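Local coordinates for putative TOXIN related protein (Parabacteroides distasonis ATCC 8503, PDB 3K0Y), which is of unknown function, a putative toxin-related protein of the NigD-like family that joins an N-terminal OB domain to a C-terminal beta sandwich, at residues A[51-57]-A[80-86]; A[118-122]-A[169-174]; A[109-115]-A[199-203]; A[10-14]-A[57-61]; A[28-32]-A[114-118]. One frame throughout, in Å; residues are numbered along the deposited sequence.

Interaction 1. Residues A[51-57]-A[80-86]; sequences NQRALVN and AIHNILT
Gln-52 and Asn-83 lay their side-chain amides one over the other, the planes 15° apart, although the two side chains cross at about a right angle; Asn-83 OD1 is hydrogen-bonded to the Tyr-46 hydroxyl. CG of Gln-52 stands anti to the backbone N (chi1 171°) and the chain then bends at chi2, which folds the amide across the partner strand. There NE2 of Gln-52 lies 3.6 Å from CB of Asn-83 and gives a straight bond of 2.9 Å to Arg-53 O, in the carbonyl plane on a lone pair. Ile-84 N reaches the same oxygen from above that plane, so two donors hold it; a bent bond from Gln-52 NE2 to Ile-84 O is weak. OE1 of Gln-52 is linked through a water to Thr-86 N. Thr-86 turns OG1 to the side of its own backbone N, where it accepts from Arg-53 N at 3.0 Å. The same hydroxyl donates to Ile-84 O. The guanidinium of Arg-53 leads elsewhere, to Thr-17, Asp-31 and Asn-121. Farther along, Val-56 and Ile-81 lie side by side and point the same way, with Val-56 CG2 4.0 Å from Ile-81 CD1, while Ala-54 CB sits 3.6 Å from Ile-81 CG1. Leu-55 with His-82 and Asn-57 with Ala-80 are regular antiparallel hydrogen-bonded pairs of this OB-domain hairpin. At the Gln-52 end, by contrast, a threonine hydroxyl takes over a cross-strand bond, while the glutamine amide braces Arg-53 O and reaches the other strand weakly and through water.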
# COMPACT_ATOMS: atom_id res chain seq x y z
N ASN A 51 6.13 10.39 0.11
CA ASN A 51 5.11 9.39 -0.26
C ASN A 51 5.61 7.94 -0.37
O ASN A 51 5.32 7.22 -1.32
CB ASN A 51 4.45 9.87 -1.55
CG ASN A 51 4.01 11.32 -1.44
OD1 ASN A 51 4.56 12.19 -2.12
ND2 ASN A 51 3.08 11.60 -0.55
N GLN A 52 6.39 7.53 0.63
CA GLN A 52 7.04 6.23 0.64
C GLN A 52 6.64 5.60 1.96
O GLN A 52 6.71 6.27 2.99
CB GLN A 52 8.56 6.43 0.60
CG GLN A 52 9.38 5.22 0.81
CD GLN A 52 9.27 4.23 -0.32
OE1 GLN A 52 9.58 4.54 -1.45
NE2 GLN A 52 8.87 3.01 -0.01
N ARG A 53 6.21 4.35 1.94
CA ARG A 53 5.94 3.64 3.20
C ARG A 53 7.10 2.72 3.51
O ARG A 53 7.87 2.36 2.60
CB ARG A 53 4.66 2.84 3.11
CG ARG A 53 3.46 3.66 2.70
CD ARG A 53 2.20 3.22 3.49
NE ARG A 53 2.13 3.94 4.75
CZ ARG A 53 1.35 3.58 5.77
NH1 ARG A 53 0.59 2.49 5.69
NH2 ARG A 53 1.32 4.33 6.84
N ALA A 54 7.21 2.32 4.76
CA ALA A 54 8.29 1.47 5.23
C ALA A 54 7.80 0.61 6.38
O ALA A 54 6.88 0.99 7.09
CB ALA A 54 9.51 2.28 5.66
N LEU A 55 8.38 -0.57 6.50
CA LEU A 55 8.26 -1.38 7.69
C LEU A 55 9.36 -0.92 8.66
O LEU A 55 10.56 -1.00 8.35
CB LEU A 55 8.42 -2.87 7.31
CG LEU A 55 8.05 -3.89 8.39
CD1 LEU A 55 6.57 -3.81 8.77
CD2 LEU A 55 8.45 -5.31 7.88
N VAL A 56 8.94 -0.43 9.82
CA VAL A 56 9.82 0.17 10.80
C VAL A 56 9.84 -0.60 12.13
O VAL A 56 8.80 -0.84 12.71
CB VAL A 56 9.43 1.63 11.08
CG1 VAL A 56 10.42 2.26 12.04
CG2 VAL A 56 9.35 2.47 9.75
N ASN A 57 11.04 -0.93 12.60
CA ASN A 57 11.28 -1.52 13.91
C ASN A 57 11.82 -0.38 14.77
O ASN A 57 12.87 0.19 14.47
CB ASN A 57 12.30 -2.64 13.79
CG ASN A 57 12.55 -3.39 15.15
OD1 ASN A 57 12.42 -2.83 16.25
ND2 ASN A 57 12.90 -4.66 15.03
N ALA A 80 15.40 -0.40 12.74
CA ALA A 80 15.54 -0.80 11.34
C ALA A 80 14.39 -0.19 10.53
O ALA A 80 13.36 0.16 11.06
CB ALA A 80 15.57 -2.35 11.19
N ILE A 81 14.60 -0.03 9.24
CA ILE A 81 13.57 0.56 8.39
C ILE A 81 13.77 -0.06 7.01
O ILE A 81 14.86 0.04 6.40
CB ILE A 81 13.66 2.11 8.41
CG1 ILE A 81 12.67 2.72 7.42
CG2 ILE A 81 15.10 2.56 8.13
CD1 ILE A 81 12.38 4.17 7.70
N HIS A 82 12.73 -0.77 6.57
CA HIS A 82 12.73 -1.48 5.30
C HIS A 82 11.62 -0.91 4.42
O HIS A 82 10.45 -1.11 4.71
CB HIS A 82 12.47 -2.97 5.55
CG HIS A 82 13.25 -3.54 6.69
ND1 HIS A 82 14.61 -3.71 6.64
CD2 HIS A 82 12.85 -4.01 7.90
CE1 HIS A 82 15.02 -4.24 7.78
NE2 HIS A 82 13.97 -4.45 8.55
N ASN A 83 11.99 -0.21 3.35
CA ASN A 83 10.98 0.35 2.47
C ASN A 83 10.04 -0.71 1.91
O ASN A 83 10.42 -1.84 1.63
CB ASN A 83 11.65 1.09 1.33
CG ASN A 83 12.28 2.39 1.79
OD1 ASN A 83 12.15 2.78 2.96
ND2 ASN A 83 12.98 3.06 0.87
N ILE A 84 8.78 -0.31 1.80
CA ILE A 84 7.75 -1.12 1.19
C ILE A 84 7.54 -0.49 -0.20
O ILE A 84 7.44 0.72 -0.33
CB ILE A 84 6.47 -1.08 2.05
CG1 ILE A 84 6.69 -1.84 3.35
CG2 ILE A 84 5.27 -1.64 1.26
CD1 ILE A 84 5.59 -1.60 4.42
N LEU A 85 7.48 -1.32 -1.23
CA LEU A 85 7.16 -0.81 -2.56
C LEU A 85 5.87 0.07 -2.49
O LEU A 85 4.80 -0.41 -2.11
CB LEU A 85 6.96 -1.96 -3.54
CG LEU A 85 6.49 -1.55 -4.92
CD1 LEU A 85 7.70 -0.70 -5.68
CD2 LEU A 85 6.09 -2.74 -5.76
N THR A 86 6.00 1.35 -2.85
CA THR A 86 4.92 2.33 -2.77
C THR A 86 4.67 2.97 -4.14
O THR A 86 5.56 3.56 -4.70
CB THR A 86 5.25 3.39 -1.69
OG1 THR A 86 5.47 2.68 -0.44
CG2 THR A 86 4.06 4.37 -1.53
O HOH W 1 8.79 2.36 -3.16

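Interaction 2. Residues A[118-122]-A[169-174]; sequences GYLNI and VAFNLS
Ile-122 sets its CD1 at the edge of the Phe-171 ring, 4.0 Å from CE2 of Phe-171, while CG2 of Val-169 rests over one face of the same ring. The other Val-169 branch, CG1, is turned by a chi1 of 64° to meet CB of Ile-122 at 3.7 Å. Beside them, CD1 of Leu-173 lies 4.1 Å from CB of Leu-120. On the opposite face of the sheet the Tyr-119 ring passes across Asn-172, CD2 of Tyr-119 being 3.6 Å from CA of Asn-172. Antiparallel backbone bonds join Leu-120 to Phe-171 and Ile-122 to Val-169, and Leu-173 N closes the end with a bond to Gly-118 O. Further out, Asn-172 OD1 accepts from Ser-174 N in an Asx turn and also from the Ser-174 hydroxyl. A water donates to both Asn-121 OD1 and Val-169 O. Leu-138, Ile-136 and Phe-152 of the facing sheet cover the face bearing Leu-120, Ile-122, Val-169 and Phe-171. The two faces therefore differ chemically: one belongs to the apolar sandwich core, whereas the other buries Asn-121, whose amide is satisfied at both ends, OD1 by Arg-53 and ND2 by Trp-114 O.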
# COMPACT_ATOMS: atom_id res chain seq x y z
N GLY A 118 -4.14 6.96 4.06
CA GLY A 118 -4.48 7.26 2.63
C GLY A 118 -3.89 6.27 1.62
O GLY A 118 -3.97 6.46 0.38
N TYR A 119 -3.32 5.18 2.13
CA TYR A 119 -2.81 4.13 1.27
C TYR A 119 -3.64 2.90 1.42
O TYR A 119 -4.17 2.63 2.50
CB TYR A 119 -1.38 3.76 1.65
CG TYR A 119 -0.41 4.88 1.43
CD1 TYR A 119 -0.24 5.85 2.39
CD2 TYR A 119 0.35 4.96 0.25
CE1 TYR A 119 0.65 6.89 2.22
CE2 TYR A 119 1.22 6.00 0.05
CZ TYR A 119 1.37 6.95 1.04
OH TYR A 119 2.22 7.96 0.87
N LEU A 120 -3.71 2.12 0.35
CA LEU A 120 -4.12 0.75 0.45
C LEU A 120 -2.85 -0.09 0.66
O LEU A 120 -1.99 -0.12 -0.20
CB LEU A 120 -4.84 0.30 -0.82
CG LEU A 120 -5.31 -1.14 -0.86
CD1 LEU A 120 -6.50 -1.34 0.14
CD2 LEU A 120 -5.66 -1.67 -2.24
N ASN A 121 -2.83 -0.83 1.75
CA ASN A 121 -1.73 -1.64 2.17
C ASN A 121 -2.06 -3.10 1.98
O ASN A 121 -3.15 -3.54 2.33
CB ASN A 121 -1.43 -1.38 3.63
CG ASN A 121 -1.04 0.04 3.89
OD1 ASN A 121 0.11 0.41 3.70
ND2 ASN A 121 -1.99 0.87 4.35
N ILE A 122 -1.13 -3.85 1.41
CA ILE A 122 -1.32 -5.22 1.14
C ILE A 122 -0.12 -6.03 1.56
O ILE A 122 1.01 -5.62 1.33
CB ILE A 122 -1.60 -5.49 -0.35
CG1 ILE A 122 -2.81 -4.70 -0.84
CG2 ILE A 122 -1.87 -6.98 -0.55
CD1 ILE A 122 -3.12 -4.85 -2.36
N VAL A 169 3.17 -4.20 -0.31
CA VAL A 169 3.02 -3.05 -1.19
C VAL A 169 2.06 -2.04 -0.52
O VAL A 169 1.19 -2.40 0.30
CB VAL A 169 2.52 -3.52 -2.59
CG1 VAL A 169 1.07 -4.17 -2.49
CG2 VAL A 169 2.57 -2.39 -3.61
N ALA A 170 2.18 -0.79 -0.92
CA ALA A 170 1.28 0.29 -0.54
C ALA A 170 0.95 1.10 -1.77
O ALA A 170 1.86 1.41 -2.55
CB ALA A 170 1.93 1.18 0.51
N PHE A 171 -0.34 1.37 -1.98
CA PHE A 171 -0.82 2.19 -3.10
C PHE A 171 -1.44 3.51 -2.60
O PHE A 171 -2.32 3.53 -1.73
CB PHE A 171 -1.85 1.42 -3.93
CG PHE A 171 -1.30 0.17 -4.58
CD1 PHE A 171 -0.49 0.24 -5.70
CD2 PHE A 171 -1.64 -1.09 -4.10
CE1 PHE A 171 -0.00 -0.90 -6.30
CE2 PHE A 171 -1.16 -2.25 -4.74
CZ PHE A 171 -0.35 -2.16 -5.81
N ASN A 172 -0.94 4.62 -3.14
CA ASN A 172 -1.41 5.93 -2.75
C ASN A 172 -2.80 6.09 -3.35
O ASN A 172 -2.99 5.98 -4.56
CB ASN A 172 -0.42 6.99 -3.25
CG ASN A 172 -0.66 8.36 -2.69
OD1 ASN A 172 -1.80 8.76 -2.49
ND2 ASN A 172 0.41 9.13 -2.52
N LEU A 173 -3.79 6.34 -2.50
CA LEU A 173 -5.18 6.49 -2.97
C LEU A 173 -5.61 7.92 -3.22
O LEU A 173 -6.78 8.19 -3.45
CB LEU A 173 -6.16 5.87 -1.96
CG LEU A 173 -5.95 4.39 -1.71
CD1 LEU A 173 -6.91 3.84 -0.66
CD2 LEU A 173 -6.06 3.63 -3.00
N SER A 174 -4.67 8.84 -3.19
CA SER A 174 -5.04 10.24 -3.21
C SER A 174 -5.63 10.68 -4.56
O SER A 174 -6.18 11.74 -4.63
CB SER A 174 -3.81 11.10 -2.84
OG SER A 174 -2.85 11.06 -3.86
O HOH W 2 1.91 -1.67 2.95

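Interaction 3. Residues A[109-115]-A[199-203]; sequences YNNNMWI and YKLKY
Strand 113-115, carrying Met-113 and Ile-115, runs almost in the same direction as strand 199-203, with its Leu-201 and Tyr-203, at an angle of 14°. The segment axes come no closer than 7.6 Å, too far for backbone pairing, so side chains fill the gap. Ahead of strand 113-115 the chain makes a type II beta turn from Tyr-109 to Asn-112, closed by a bond from Asn-112 N to Tyr-109 O. The turn presents Asn-110 to Tyr-199: its amide crosses the phenol obliquely, the two planes 69° apart, and ND2 of Asn-110 lies 3.5 Å from CE1 of Tyr-199. The hydroxyl of Tyr-199 is engaged with Ile-108 O. Met-113, a selenomethionine, extends with CG anti to its backbone N (chi1 -167°) before bending at chi3, which delivers its methyl to the edge of the Tyr-199 ring, where CE of Met-113 lies 3.8 Å from CD2 of Tyr-199. Its SE lies 4.3 Å from CD1 of Leu-201. The other Leu-201 methyl, CD2, drops onto the opposing strand, 3.8 Å from CA of Trp-114 and 3.9 Å from CG1 of Ile-115. Ile-115 then crosses Tyr-203 at about a right angle, its CD1 near the ring plane and 3.7 Å from Tyr-203 CB. Leu-120 and Val-188 add to this apolar layer around Met-113 and Leu-201. Two sheets meeting face to face through interleaved apolar side chains, with no backbone bond between them, are the hallmark of a beta sandwich, here the C-terminal domain of the NigD-like family, at the side where strand 195-203 forms the margin of its sheet.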
# COMPACT_ATOMS: atom_id res chain seq x y z
N TYR A 109 -5.11 -12.94 2.72
CA TYR A 109 -6.05 -13.28 3.76
C TYR A 109 -6.71 -12.00 4.23
O TYR A 109 -6.18 -10.89 4.05
CB TYR A 109 -5.37 -13.96 4.90
CG TYR A 109 -4.99 -15.36 4.57
CD1 TYR A 109 -3.90 -15.65 3.71
CD2 TYR A 109 -5.75 -16.41 5.05
CE1 TYR A 109 -3.58 -16.99 3.39
CE2 TYR A 109 -5.43 -17.70 4.76
CZ TYR A 109 -4.35 -18.00 3.93
OH TYR A 109 -4.14 -19.34 3.67
N ASN A 110 -7.92 -12.15 4.71
CA ASN A 110 -8.61 -11.11 5.48
C ASN A 110 -7.68 -10.57 6.60
O ASN A 110 -7.07 -11.33 7.40
CB ASN A 110 -9.88 -11.69 6.09
CG ASN A 110 -10.95 -11.98 5.05
OD1 ASN A 110 -10.91 -13.00 4.31
ND2 ASN A 110 -11.90 -11.05 4.95
N ASN A 111 -7.55 -9.27 6.59
CA ASN A 111 -6.78 -8.49 7.59
C ASN A 111 -5.43 -8.18 7.04
O ASN A 111 -4.74 -7.40 7.65
CB ASN A 111 -6.76 -9.07 9.00
CG ASN A 111 -8.12 -9.18 9.56
OD1 ASN A 111 -9.07 -8.57 9.05
ND2 ASN A 111 -8.26 -9.96 10.58
N ASN A 112 -5.09 -8.74 5.87
CA ASN A 112 -3.80 -8.53 5.22
C ASN A 112 -3.97 -7.49 4.13
O ASN A 112 -3.05 -7.22 3.33
CB ASN A 112 -3.18 -9.87 4.69
CG ASN A 112 -2.48 -10.71 5.82
OD1 ASN A 112 -2.31 -10.25 6.94
ND2 ASN A 112 -2.06 -11.93 5.49
N MSE A 113 -5.18 -6.93 4.06
CA MSE A 113 -5.40 -5.75 3.21
C MSE A 113 -6.04 -4.67 4.06
O MSE A 113 -7.05 -4.91 4.67
CB MSE A 113 -6.35 -6.09 2.06
CG MSE A 113 -6.33 -5.00 1.05
SE MSE A 113 -7.46 -5.22 -0.54
CE MSE A 113 -6.87 -6.85 -1.23
N TRP A 114 -5.47 -3.47 4.11
CA TRP A 114 -6.10 -2.44 4.93
C TRP A 114 -5.80 -1.04 4.44
O TRP A 114 -4.77 -0.83 3.82
CB TRP A 114 -5.68 -2.60 6.40
CG TRP A 114 -4.29 -2.18 6.72
CD1 TRP A 114 -3.91 -1.01 7.30
CD2 TRP A 114 -3.09 -2.91 6.47
NE1 TRP A 114 -2.57 -0.97 7.44
CE2 TRP A 114 -2.02 -2.11 6.92
CE3 TRP A 114 -2.81 -4.17 5.93
CZ2 TRP A 114 -0.71 -2.53 6.86
CZ3 TRP A 114 -1.46 -4.58 5.87
CH2 TRP A 114 -0.45 -3.76 6.34
N ILE A 115 -6.69 -0.09 4.75
CA ILE A 115 -6.47 1.31 4.48
C ILE A 115 -5.77 1.95 5.67
O ILE A 115 -6.17 1.75 6.81
CB ILE A 115 -7.78 2.09 4.18
CG1 ILE A 115 -8.41 1.54 2.89
CG2 ILE A 115 -7.47 3.59 3.95
CD1 ILE A 115 -9.80 2.16 2.59
N TYR A 199 -12.41 -7.74 -1.81
CA TYR A 199 -12.43 -7.33 -0.44
C TYR A 199 -13.03 -5.94 -0.41
O TYR A 199 -12.79 -5.17 -1.30
CB TYR A 199 -11.04 -7.39 0.19
CG TYR A 199 -10.64 -8.79 0.62
CD1 TYR A 199 -11.60 -9.75 1.14
CD2 TYR A 199 -9.32 -9.20 0.47
CE1 TYR A 199 -11.16 -11.06 1.52
CE2 TYR A 199 -8.92 -10.48 0.78
CZ TYR A 199 -9.81 -11.40 1.33
OH TYR A 199 -9.23 -12.61 1.63
N LYS A 200 -13.85 -5.68 0.60
CA LYS A 200 -14.58 -4.43 0.71
C LYS A 200 -14.11 -3.68 1.91
O LYS A 200 -14.25 -4.17 3.03
CB LYS A 200 -16.05 -4.68 0.88
CG LYS A 200 -16.75 -5.18 -0.30
CD LYS A 200 -18.27 -4.89 -0.19
CE LYS A 200 -18.99 -5.25 -1.50
NZ LYS A 200 -20.43 -5.50 -1.25
N LEU A 201 -13.62 -2.49 1.70
CA LEU A 201 -13.14 -1.67 2.78
C LEU A 201 -13.90 -0.34 2.77
O LEU A 201 -14.45 0.08 1.76
CB LEU A 201 -11.63 -1.40 2.66
CG LEU A 201 -10.67 -2.54 2.29
CD1 LEU A 201 -10.66 -2.75 0.78
CD2 LEU A 201 -9.19 -2.26 2.72
N LYS A 202 -13.87 0.33 3.90
CA LYS A 202 -14.46 1.65 4.05
C LYS A 202 -13.35 2.63 3.74
O LYS A 202 -12.25 2.43 4.21
CB LYS A 202 -14.94 1.86 5.49
CG LYS A 202 -16.07 0.98 5.90
CD LYS A 202 -17.31 1.39 5.20
CE LYS A 202 -18.55 0.67 5.70
NZ LYS A 202 -19.66 0.68 4.68
N TYR A 203 -13.67 3.67 2.98
CA TYR A 203 -12.71 4.72 2.56
C TYR A 203 -13.32 6.13 2.62
O TYR A 203 -14.39 6.41 2.06
CB TYR A 203 -12.25 4.45 1.13
CG TYR A 203 -11.32 5.53 0.62
CD1 TYR A 203 -10.03 5.66 1.14
CD2 TYR A 203 -11.73 6.43 -0.34
CE1 TYR A 203 -9.16 6.67 0.71
CE2 TYR A 203 -10.88 7.44 -0.78
CZ TYR A 203 -9.59 7.54 -0.26
OH TYR A 203 -8.76 8.55 -0.68

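Interaction 4. Residues A[10-14]-A[57-61]; sequences DIWIA and NFTIL
Trp-12 places its CB methylene over one face of the Phe-58 ring, 3.6 Å from the centroid and 24° off the ring normal, a CH-pi contact displaced toward the rim. The ring is brought there by the first torsion of Phe-58 (chi1 64°), which sets CG between the backbone N and the carbonyl carbon and swings the phenyl across to the neighbouring strand. The indole itself is set obliquely to the phenyl, the planes at 34°, with CD1 of Trp-12 3.6 Å from CE2 of Phe-58. Ile-60 touches the edge of the indole, its CG1 3.8 Å from Trp-12 NE1, and Ala-14 CB meets the edge of the Phe-58 ring at CE1. Beneath the rings Trp-12 and Phe-58 form an antiparallel hydrogen-bonded pair, Trp-12 N to Phe-58 O at 2.9 Å and Phe-58 N to Trp-12 O at 3.0 Å. The other face is more mixed. CG2 of Ile-11 lies 3.5 Å from OD1 of Asn-57, and CD1 of Ile-11 lies 3.7 Å from OG1 of Thr-59; both polar atoms are bonded to Asn-79 ND2. Strand 11-22 is thus joined to strand 52-62 in the OB-domain sheet. Chemically, the contact is held by main-chain bonds and by dispersion between aromatic and aliphatic groups, Trp-12 lying toward solvent above a buried Phe-58, while the polar side chains on the far face find their partner on a third strand.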
# COMPACT_ATOMS: atom_id res chain seq x y z
N ASP A 10 8.09 -2.54 24.25
CA ASP A 10 9.39 -1.85 24.08
C ASP A 10 9.68 -1.72 22.59
O ASP A 10 9.73 -0.62 22.04
CB ASP A 10 10.51 -2.63 24.80
CG ASP A 10 11.75 -1.79 25.02
OD1 ASP A 10 11.59 -0.61 25.42
OD2 ASP A 10 12.88 -2.29 24.82
N ILE A 11 9.83 -2.87 21.94
CA ILE A 11 10.04 -2.96 20.50
C ILE A 11 8.69 -3.01 19.80
O ILE A 11 7.86 -3.84 20.13
CB ILE A 11 10.85 -4.22 20.16
CG1 ILE A 11 12.34 -3.97 20.43
CG2 ILE A 11 10.65 -4.62 18.72
CD1 ILE A 11 12.62 -3.32 21.77
N TRP A 12 8.50 -2.13 18.82
CA TRP A 12 7.30 -2.11 17.98
C TRP A 12 7.67 -2.36 16.50
O TRP A 12 8.73 -1.92 16.03
CB TRP A 12 6.60 -0.77 18.10
CG TRP A 12 6.13 -0.44 19.48
CD1 TRP A 12 6.64 0.52 20.30
CD2 TRP A 12 5.05 -1.05 20.20
NE1 TRP A 12 5.96 0.54 21.49
CE2 TRP A 12 4.98 -0.42 21.46
CE3 TRP A 12 4.16 -2.09 19.91
CZ2 TRP A 12 4.04 -0.78 22.44
CZ3 TRP A 12 3.21 -2.45 20.88
CH2 TRP A 12 3.17 -1.80 22.13
N ILE A 13 6.81 -3.05 15.78
CA ILE A 13 6.95 -3.17 14.34
C ILE A 13 5.68 -2.68 13.72
O ILE A 13 4.61 -3.09 14.11
CB ILE A 13 7.28 -4.60 13.89
CG1 ILE A 13 8.43 -5.16 14.77
CG2 ILE A 13 7.73 -4.58 12.41
CD1 ILE A 13 9.09 -6.46 14.25
N ALA A 14 5.80 -1.75 12.77
CA ALA A 14 4.63 -1.16 12.12
C ALA A 14 4.95 -0.60 10.72
O ALA A 14 6.11 -0.30 10.40
CB ALA A 14 4.05 -0.05 13.02
N ASN A 57 11.04 -0.93 12.60
CA ASN A 57 11.28 -1.52 13.91
C ASN A 57 11.82 -0.38 14.77
O ASN A 57 12.87 0.19 14.47
CB ASN A 57 12.30 -2.64 13.79
CG ASN A 57 12.55 -3.39 15.15
OD1 ASN A 57 12.42 -2.83 16.25
ND2 ASN A 57 12.90 -4.66 15.03
N PHE A 58 11.05 0.02 15.78
CA PHE A 58 11.39 1.18 16.58
C PHE A 58 11.15 0.94 18.09
O PHE A 58 10.37 0.06 18.49
CB PHE A 58 10.62 2.43 16.09
CG PHE A 58 9.12 2.34 16.24
CD1 PHE A 58 8.34 1.74 15.26
CD2 PHE A 58 8.48 2.83 17.38
CE1 PHE A 58 6.97 1.63 15.41
CE2 PHE A 58 7.09 2.74 17.52
CZ PHE A 58 6.34 2.14 16.52
N THR A 59 11.86 1.72 18.89
CA THR A 59 11.77 1.70 20.35
C THR A 59 11.37 3.10 20.79
O THR A 59 12.01 4.08 20.42
CB THR A 59 13.11 1.33 20.95
OG1 THR A 59 13.51 0.03 20.49
CG2 THR A 59 13.06 1.34 22.51
N ILE A 60 10.31 3.19 21.59
CA ILE A 60 9.82 4.47 22.08
C ILE A 60 10.76 4.99 23.16
O ILE A 60 11.09 4.26 24.08
CB ILE A 60 8.42 4.30 22.70
CG1 ILE A 60 7.38 4.03 21.60
CG2 ILE A 60 8.06 5.52 23.58
CD1 ILE A 60 6.60 5.26 21.11
N LEU A 61 11.19 6.25 23.05
CA LEU A 61 12.14 6.85 24.00
C LEU A 61 11.47 7.78 25.01
O LEU A 61 11.97 7.95 26.14
CB LEU A 61 13.23 7.62 23.25
CG LEU A 61 14.11 6.82 22.28
CD1 LEU A 61 15.21 7.72 21.70
CD2 LEU A 61 14.72 5.60 22.97

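Interaction 5. Residues A[28-32]-A[114-118]; sequences LRLDD and WIGDG
Asp-31 and Gly-116 mark the closest approach of the two backbones, their CA atoms 4.6 Å apart near the C-terminal end of segment 28-32, and the contact is carried by charged and polar side chains. OD2 of Asp-31 accepts from Trp-114 NE1 at 2.8 Å, close to the indole plane but from above the carboxylate plane, with the two flat groups turned 65° apart. A chi1 of 75° turns the indole of Trp-114 toward Asp-31. OD1 of Asp-31 meanwhile forms a salt bridge with Arg-53. One strand comes from the OB domain and the other from the beta sandwich, so these bonds span the junction between the two domains. A second link is the bidentate salt bridge of Arg-29 with the buried Asp-117, in which NE of Arg-29 meets OD1 of Asp-117 at 2.7 Å and NH2 meets OD2 at 3.1 Å. The guanidinium and carboxylate are twisted 58° from each other, and while OD2 offers its syn lone pair, OD1 is met from above the carboxylate plane. Asp-117 also holds Thr-17 through OD2 and Lys-207 through OD1, a concentration of donors that would probably favour its ionised form.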
# COMPACT_ATOMS: atom_id res chain seq x y z
N LEU A 28 8.00 9.97 10.93
CA LEU A 28 7.20 8.83 10.50
C LEU A 28 5.78 9.03 10.92
O LEU A 28 5.54 9.40 12.08
CB LEU A 28 7.72 7.55 11.12
CG LEU A 28 9.13 7.18 10.68
CD1 LEU A 28 9.70 6.19 11.67
CD2 LEU A 28 9.13 6.61 9.27
N ARG A 29 4.84 8.77 10.01
CA ARG A 29 3.40 8.87 10.30
C ARG A 29 2.75 7.47 10.34
O ARG A 29 2.80 6.74 9.38
CB ARG A 29 2.70 9.77 9.26
CG ARG A 29 1.27 10.14 9.68
CD ARG A 29 0.71 11.32 8.94
NE ARG A 29 0.68 11.05 7.50
CZ ARG A 29 1.37 11.71 6.57
NH1 ARG A 29 2.13 12.73 6.89
NH2 ARG A 29 1.28 11.35 5.31
N LEU A 30 2.17 7.09 11.48
CA LEU A 30 1.60 5.77 11.63
C LEU A 30 0.19 5.77 11.06
O LEU A 30 -0.36 6.84 10.82
CB LEU A 30 1.57 5.36 13.09
CG LEU A 30 2.90 5.19 13.81
CD1 LEU A 30 2.65 4.79 15.33
CD2 LEU A 30 3.76 4.18 13.09
N ASP A 31 -0.39 4.58 10.84
CA ASP A 31 -1.77 4.52 10.33
C ASP A 31 -2.79 5.27 11.25
O ASP A 31 -3.62 6.00 10.76
CB ASP A 31 -2.21 3.07 10.12
CG ASP A 31 -1.46 2.37 8.97
OD1 ASP A 31 -0.89 3.01 8.09
OD2 ASP A 31 -1.44 1.13 8.96
N ASP A 32 -2.68 5.13 12.57
CA ASP A 32 -3.62 5.86 13.48
C ASP A 32 -3.27 7.35 13.60
O ASP A 32 -3.76 8.03 14.49
CB ASP A 32 -3.65 5.21 14.87
CG ASP A 32 -2.29 5.21 15.56
OD1 ASP A 32 -1.29 5.66 14.95
OD2 ASP A 32 -2.19 4.75 16.71
N TRP A 114 -5.47 -3.47 4.11
CA TRP A 114 -6.10 -2.44 4.93
C TRP A 114 -5.80 -1.04 4.44
O TRP A 114 -4.77 -0.83 3.82
CB TRP A 114 -5.68 -2.60 6.40
CG TRP A 114 -4.29 -2.18 6.72
CD1 TRP A 114 -3.91 -1.01 7.30
CD2 TRP A 114 -3.09 -2.91 6.47
NE1 TRP A 114 -2.57 -0.97 7.44
CE2 TRP A 114 -2.02 -2.11 6.92
CE3 TRP A 114 -2.81 -4.17 5.93
CZ2 TRP A 114 -0.71 -2.53 6.86
CZ3 TRP A 114 -1.46 -4.58 5.87
CH2 TRP A 114 -0.45 -3.76 6.34
N ILE A 115 -6.69 -0.09 4.75
CA ILE A 115 -6.47 1.31 4.48
C ILE A 115 -5.77 1.95 5.67
O ILE A 115 -6.17 1.75 6.81
CB ILE A 115 -7.78 2.09 4.18
CG1 ILE A 115 -8.41 1.54 2.89
CG2 ILE A 115 -7.47 3.59 3.95
CD1 ILE A 115 -9.80 2.16 2.59
N GLY A 116 -4.67 2.66 5.41
CA GLY A 116 -3.93 3.33 6.47
C GLY A 116 -3.18 4.52 5.88
O GLY A 116 -2.47 4.37 4.85
N ASP A 117 -3.36 5.68 6.50
CA ASP A 117 -2.75 6.93 6.11
C ASP A 117 -2.94 7.22 4.59
O ASP A 117 -2.03 7.68 3.94
CB ASP A 117 -1.25 6.94 6.50
CG ASP A 117 -0.57 8.29 6.24
OD1 ASP A 117 -1.16 9.31 6.63
OD2 ASP A 117 0.52 8.36 5.61
N GLY A 118 -4.14 6.96 4.06
CA GLY A 118 -4.48 7.26 2.63
C GLY A 118 -3.89 6.27 1.62
O GLY A 118 -3.97 6.46 0.38

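Overall arrangement
From the N terminus, interaction 4 opens first, at 10-14, and closes at 57-61, pairing strands 11-22 and 52-62 of the OB domain. Before it closes, interaction 5 starts at 28-32 and interaction 1 at 51-57, so both cross it. Interaction 1 ends at 80-86, within the long loop that interaction 5 completes at 114-118, where the OB domain meets the sandwich. Interaction 3, from 109-115 to 199-203, encloses interaction 2, from 118-122 to 169-174; both belong to the sandwich. Strand 52-62 serves interactions 1 and 4, and strand 113-116 serves interactions 3 and 5. Arg-53 reaches from interaction 1 to Asp-31 and Asn-121, connecting it with interactions 5 and 2.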